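PDB 1H70: N(G),N(G)-dimethylarginine dimethylaminohydrolase from Pseudomonas aeruginosa, which hydrolyses the nitric oxide synthase inhibitors N(G),N(G)-dimethyl-L-arginine and N(G)-monomethyl-L-arginine to L-citrulline, releasing dimethylamine or methylamine. Local coordinates for residues G123-I128 and G150-V155; C75-R80 and E106-P111. The protein carries 1 engineered substitution. All coordinates share one frame; numbering follows the deposited sequence.

Interaction 1 (G123-I128 and G150-V155); sequences GDHFYI and GLSGSV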
# COMPACT_ATOMS: atom_id res chain seq x y z
N GLY A 123 10.47 -3.03 9.98
CA GLY A 123 11.75 -3.73 10.14
C GLY A 123 11.62 -5.06 9.41
O GLY A 123 11.15 -5.09 8.26
N ASP A 124 11.98 -6.16 10.06
CA ASP A 124 11.85 -7.46 9.40
C ASP A 124 10.53 -8.17 9.77
O ASP A 124 10.33 -9.35 9.43
CB ASP A 124 13.05 -8.36 9.71
CG ASP A 124 14.36 -7.80 9.22
OD1 ASP A 124 14.41 -7.14 8.15
OD2 ASP A 124 15.42 -8.00 9.87
N HIS A 125 9.63 -7.46 10.46
CA HIS A 125 8.34 -8.03 10.85
C HIS A 125 7.26 -7.53 9.90
O HIS A 125 7.26 -6.35 9.54
CB HIS A 125 7.92 -7.70 12.28
CG HIS A 125 6.77 -8.52 12.76
ND1 HIS A 125 6.93 -9.81 13.23
CD2 HIS A 125 5.43 -8.28 12.77
CE1 HIS A 125 5.74 -10.32 13.54
NE2 HIS A 125 4.82 -9.40 13.28
N PHE A 126 6.37 -8.44 9.50
CA PHE A 126 5.27 -8.07 8.59
C PHE A 126 3.92 -8.32 9.23
O PHE A 126 3.57 -9.46 9.52
CB PHE A 126 5.39 -8.85 7.26
CG PHE A 126 6.59 -8.45 6.44
CD1 PHE A 126 7.85 -8.95 6.74
CD2 PHE A 126 6.46 -7.56 5.39
CE1 PHE A 126 8.96 -8.57 5.97
CE2 PHE A 126 7.54 -7.17 4.63
CZ PHE A 126 8.81 -7.69 4.94
N TYR A 127 3.14 -7.26 9.46
CA TYR A 127 1.82 -7.40 10.06
C TYR A 127 0.84 -7.59 8.91
O TYR A 127 0.84 -6.79 7.97
CB TYR A 127 1.38 -6.16 10.84
CG TYR A 127 2.20 -5.91 12.07
CD1 TYR A 127 3.30 -5.09 12.01
CD2 TYR A 127 1.87 -6.51 13.28
CE1 TYR A 127 4.09 -4.85 13.14
CE2 TYR A 127 2.65 -6.28 14.42
CZ TYR A 127 3.76 -5.46 14.33
OH TYR A 127 4.55 -5.21 15.47
N ILE A 128 0.03 -8.64 9.00
CA ILE A 128 -0.90 -8.99 7.94
C ILE A 128 -2.36 -8.99 8.40
O ILE A 128 -2.73 -9.78 9.27
CB ILE A 128 -0.57 -10.41 7.42
CG1 ILE A 128 0.87 -10.53 6.94
CG2 ILE A 128 -1.55 -10.76 6.29
CD1 ILE A 128 1.23 -11.96 6.52
N GLY A 150 13.94 -15.89 6.64
CA GLY A 150 14.45 -15.23 7.83
C GLY A 150 13.68 -14.01 8.30
O GLY A 150 14.15 -13.30 9.20
N LEU A 151 12.52 -13.75 7.72
CA LEU A 151 11.70 -12.64 8.16
C LEU A 151 10.58 -13.18 9.06
O LEU A 151 10.44 -14.39 9.22
CB LEU A 151 11.14 -11.88 6.95
CG LEU A 151 12.24 -11.34 6.04
CD1 LEU A 151 11.68 -10.93 4.67
CD2 LEU A 151 12.89 -10.15 6.72
N SER A 152 9.78 -12.30 9.65
CA SER A 152 8.71 -12.75 10.53
C SER A 152 7.37 -12.11 10.14
O SER A 152 7.34 -11.15 9.38
CB SER A 152 9.10 -12.48 11.99
OG SER A 152 9.12 -11.08 12.27
N GLY A 153 6.26 -12.65 10.64
CA GLY A 153 4.96 -12.09 10.31
C GLY A 153 3.92 -12.48 11.34
O GLY A 153 4.14 -13.43 12.07
N SER A 154 2.81 -11.76 11.41
CA SER A 154 1.75 -12.07 12.36
C SER A 154 0.43 -11.60 11.76
O SER A 154 0.46 -10.82 10.80
CB SER A 154 2.01 -11.39 13.71
OG SER A 154 2.14 -9.98 13.59
N VAL A 155 -0.69 -12.10 12.29
CA VAL A 155 -2.01 -11.72 11.77
C VAL A 155 -2.67 -10.70 12.68
O VAL A 155 -2.61 -10.83 13.92
CB VAL A 155 -2.93 -12.95 11.60
CG1 VAL A 155 -4.32 -12.57 11.13
CG2 VAL A 155 -2.32 -13.90 10.61
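H125 ND1 and S152 OG meet at 2.7 Å, while on the other side of the same imidazole H125 NE2 bonds S154 OG at 2.8 Å. The second bond is nearly straight (170°), the first more bent (140°). With CG anti to the backbone N (chi1 -167°), the ring reaches across to the neighbouring strand and lies over G153, whose CA sits 4.1 Å from the ring centroid in a CH-pi contact. Two serine bonds therefore fix the rotation of the imidazole, and H125 CD2 in turn packs over the centre of one face of the Y127 ring. Underneath, the strands run parallel: F126 N bonds S152 O and F126 O receives S154 N, so F126 grips residues on both sides of G153. I128 N continues the pattern at S154 O, 2.9 Å. On the opposite face of the sheet F126 CE1 touches L151 CD1 at 3.8 Å. Strands 125-130 and 152-157 are the parallel pair of a beta-alpha-beta unit. Helix 136-148 connects them and packs against F126, I128 and L151 through L146, M142 and I143, while strand 119-122 flanks 125-130 on its other side.

Interaction 2 (C75-R80 and E106-P111); sequences CAIITR and ERIEAP
I78 bonds to E106 and I108 in parallel-strand fashion: I78 N donates to E106 O at 2.8 Å, and I78 O accepts I108 N at 3.0 Å. Two residues before I78, A76 O accepts E106 N in an almost straight bond (174°). Apolar groups close in beside this backbone. I108 CG1 lies against T79 CA, its CD1 reaches I77 CG2 at 4.0 Å, and its CG2 rests on R80 CB. Where direct pairing stops, a water donates to both T79 O (2.7 Å) and I108 O (2.8 Å), bridging the diverging chains. R80, extended from CG to NE with CG anti to the backbone N (chi1 -169°), runs alongside 109-111, and A110 CB sits 3.5 Å above one face of its guanidinium, toward the rim. R80 NH1 hydrogen-bonds G112 O just beyond, which probably helps hold the guanidinium against the A110 methyl. Farther out, E106 OE2 forms a salt bridge with K148 and a hydrogen bond with H149, R107 is paired with E94 of helix 89-100, and T79 OG1 bonds the carbonyl of D67, which lines the citrulline pocket. Strands 76-78 and 105-107 are the parallel pair of a beta-alpha-beta unit crossing over through helix 89-100, the second outermost in its sheet within the chain. Salt bridges tie the charged ends of this outer strand to neighbouring helices, while apolar packing holds its I77-I108 side.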
# COMPACT_ATOMS: atom_id res chain seq x y z
N CYS A 75 13.20 -11.16 -0.87
CA CYS A 75 12.46 -11.80 -1.95
C CYS A 75 11.20 -11.02 -2.27
O CYS A 75 10.85 -10.07 -1.58
CB CYS A 75 12.01 -13.21 -1.55
SG CYS A 75 10.83 -13.21 -0.17
N ALA A 76 10.52 -11.43 -3.34
CA ALA A 76 9.24 -10.85 -3.72
C ALA A 76 8.24 -12.02 -3.73
O ALA A 76 8.56 -13.13 -4.17
CB ALA A 76 9.25 -10.18 -5.08
N ILE A 77 7.04 -11.74 -3.24
CA ILE A 77 5.99 -12.74 -3.20
C ILE A 77 4.81 -12.21 -3.99
O ILE A 77 4.22 -11.20 -3.60
CB ILE A 77 5.51 -12.98 -1.74
CG1 ILE A 77 6.68 -13.30 -0.80
CG2 ILE A 77 4.51 -14.12 -1.67
CD1 ILE A 77 7.19 -12.08 0.03
N ILE A 78 4.49 -12.87 -5.09
CA ILE A 78 3.33 -12.51 -5.88
C ILE A 78 2.14 -12.98 -5.07
O ILE A 78 2.12 -14.12 -4.60
CB ILE A 78 3.36 -13.23 -7.23
CG1 ILE A 78 4.63 -12.89 -8.00
CG2 ILE A 78 2.14 -12.87 -8.09
CD1 ILE A 78 4.81 -11.43 -8.31
N THR A 79 1.15 -12.11 -4.90
CA THR A 79 0.01 -12.46 -4.08
C THR A 79 -1.08 -13.17 -4.88
O THR A 79 -0.82 -13.75 -5.94
CB THR A 79 -0.53 -11.20 -3.38
OG1 THR A 79 -1.03 -10.27 -4.36
CG2 THR A 79 0.60 -10.46 -2.60
N ARG A 80 -2.29 -13.18 -4.34
CA ARG A 80 -3.43 -13.81 -4.99
C ARG A 80 -4.68 -13.05 -4.54
O ARG A 80 -5.35 -13.39 -3.57
CB ARG A 80 -3.51 -15.29 -4.58
CG ARG A 80 -4.52 -16.09 -5.40
CD ARG A 80 -4.20 -17.61 -5.40
NE ARG A 80 -5.22 -18.34 -6.15
CZ ARG A 80 -6.39 -18.72 -5.66
NH1 ARG A 80 -6.71 -18.47 -4.40
NH2 ARG A 80 -7.25 -19.39 -6.44
N GLU A 106 8.50 -15.74 -5.06
CA GLU A 106 7.65 -16.74 -4.43
C GLU A 106 6.21 -16.38 -4.78
O GLU A 106 5.96 -15.30 -5.30
CB GLU A 106 7.83 -16.68 -2.91
CG GLU A 106 9.25 -16.83 -2.39
CD GLU A 106 9.70 -18.28 -2.19
OE1 GLU A 106 8.92 -19.21 -2.48
OE2 GLU A 106 10.86 -18.48 -1.74
N ARG A 107 5.25 -17.28 -4.51
CA ARG A 107 3.87 -16.96 -4.86
C ARG A 107 2.87 -17.59 -3.90
O ARG A 107 3.13 -18.67 -3.37
CB ARG A 107 3.55 -17.40 -6.29
CG ARG A 107 3.94 -18.80 -6.62
CD ARG A 107 3.35 -19.36 -7.90
NE ARG A 107 3.67 -18.83 -9.23
CZ ARG A 107 4.57 -17.93 -9.67
NH1 ARG A 107 5.39 -17.28 -8.88
NH2 ARG A 107 4.62 -17.68 -10.97
N ILE A 108 1.75 -16.91 -3.69
CA ILE A 108 0.66 -17.45 -2.88
C ILE A 108 -0.16 -18.33 -3.82
O ILE A 108 -0.30 -17.99 -4.99
CB ILE A 108 -0.23 -16.31 -2.38
CG1 ILE A 108 0.58 -15.31 -1.58
CG2 ILE A 108 -1.48 -16.86 -1.61
CD1 ILE A 108 1.13 -15.83 -0.26
N GLU A 109 -0.70 -19.44 -3.31
CA GLU A 109 -1.52 -20.33 -4.13
C GLU A 109 -2.86 -20.63 -3.49
O GLU A 109 -3.06 -20.35 -2.32
CB GLU A 109 -0.89 -21.72 -4.23
CG GLU A 109 0.51 -21.87 -4.76
CD GLU A 109 0.90 -23.33 -4.65
OE1 GLU A 109 0.18 -24.10 -3.95
OE2 GLU A 109 1.92 -23.70 -5.26
N ALA A 110 -3.77 -21.22 -4.26
CA ALA A 110 -5.06 -21.61 -3.70
C ALA A 110 -4.81 -22.62 -2.60
O ALA A 110 -3.84 -23.38 -2.64
CB ALA A 110 -5.96 -22.22 -4.78
N PRO A 111 -5.68 -22.66 -1.59
CA PRO A 111 -6.87 -21.80 -1.49
C PRO A 111 -6.66 -20.48 -0.74
O PRO A 111 -7.60 -19.91 -0.15
CB PRO A 111 -7.83 -22.71 -0.72
CG PRO A 111 -6.90 -23.45 0.24
CD PRO A 111 -5.58 -23.61 -0.47
O HOH W 1 0.01 -16.06 -6.97

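Both segments of interaction 2 precede those of interaction 1 in the sequence, and each contact joins the parallel strands of a beta-alpha-beta unit. In interaction 2 the connection passes through helix 89-100, in interaction 1 through helix 136-148. Their strands belong to separate three-stranded mixed sheets; the centres of the two contacts are about 15 Å apart and their nearest atoms about 5 Å, without touching. Helix 136-148 lies between them: I77 and I108 reach it from interaction 2, F126 and I128 from interaction 1. Bound citrulline is about 10 Å from the T79 side chain and about 12 Å from that of I128, consistent with a place in the alpha/beta propeller (pentein) fold around the central substrate pocket.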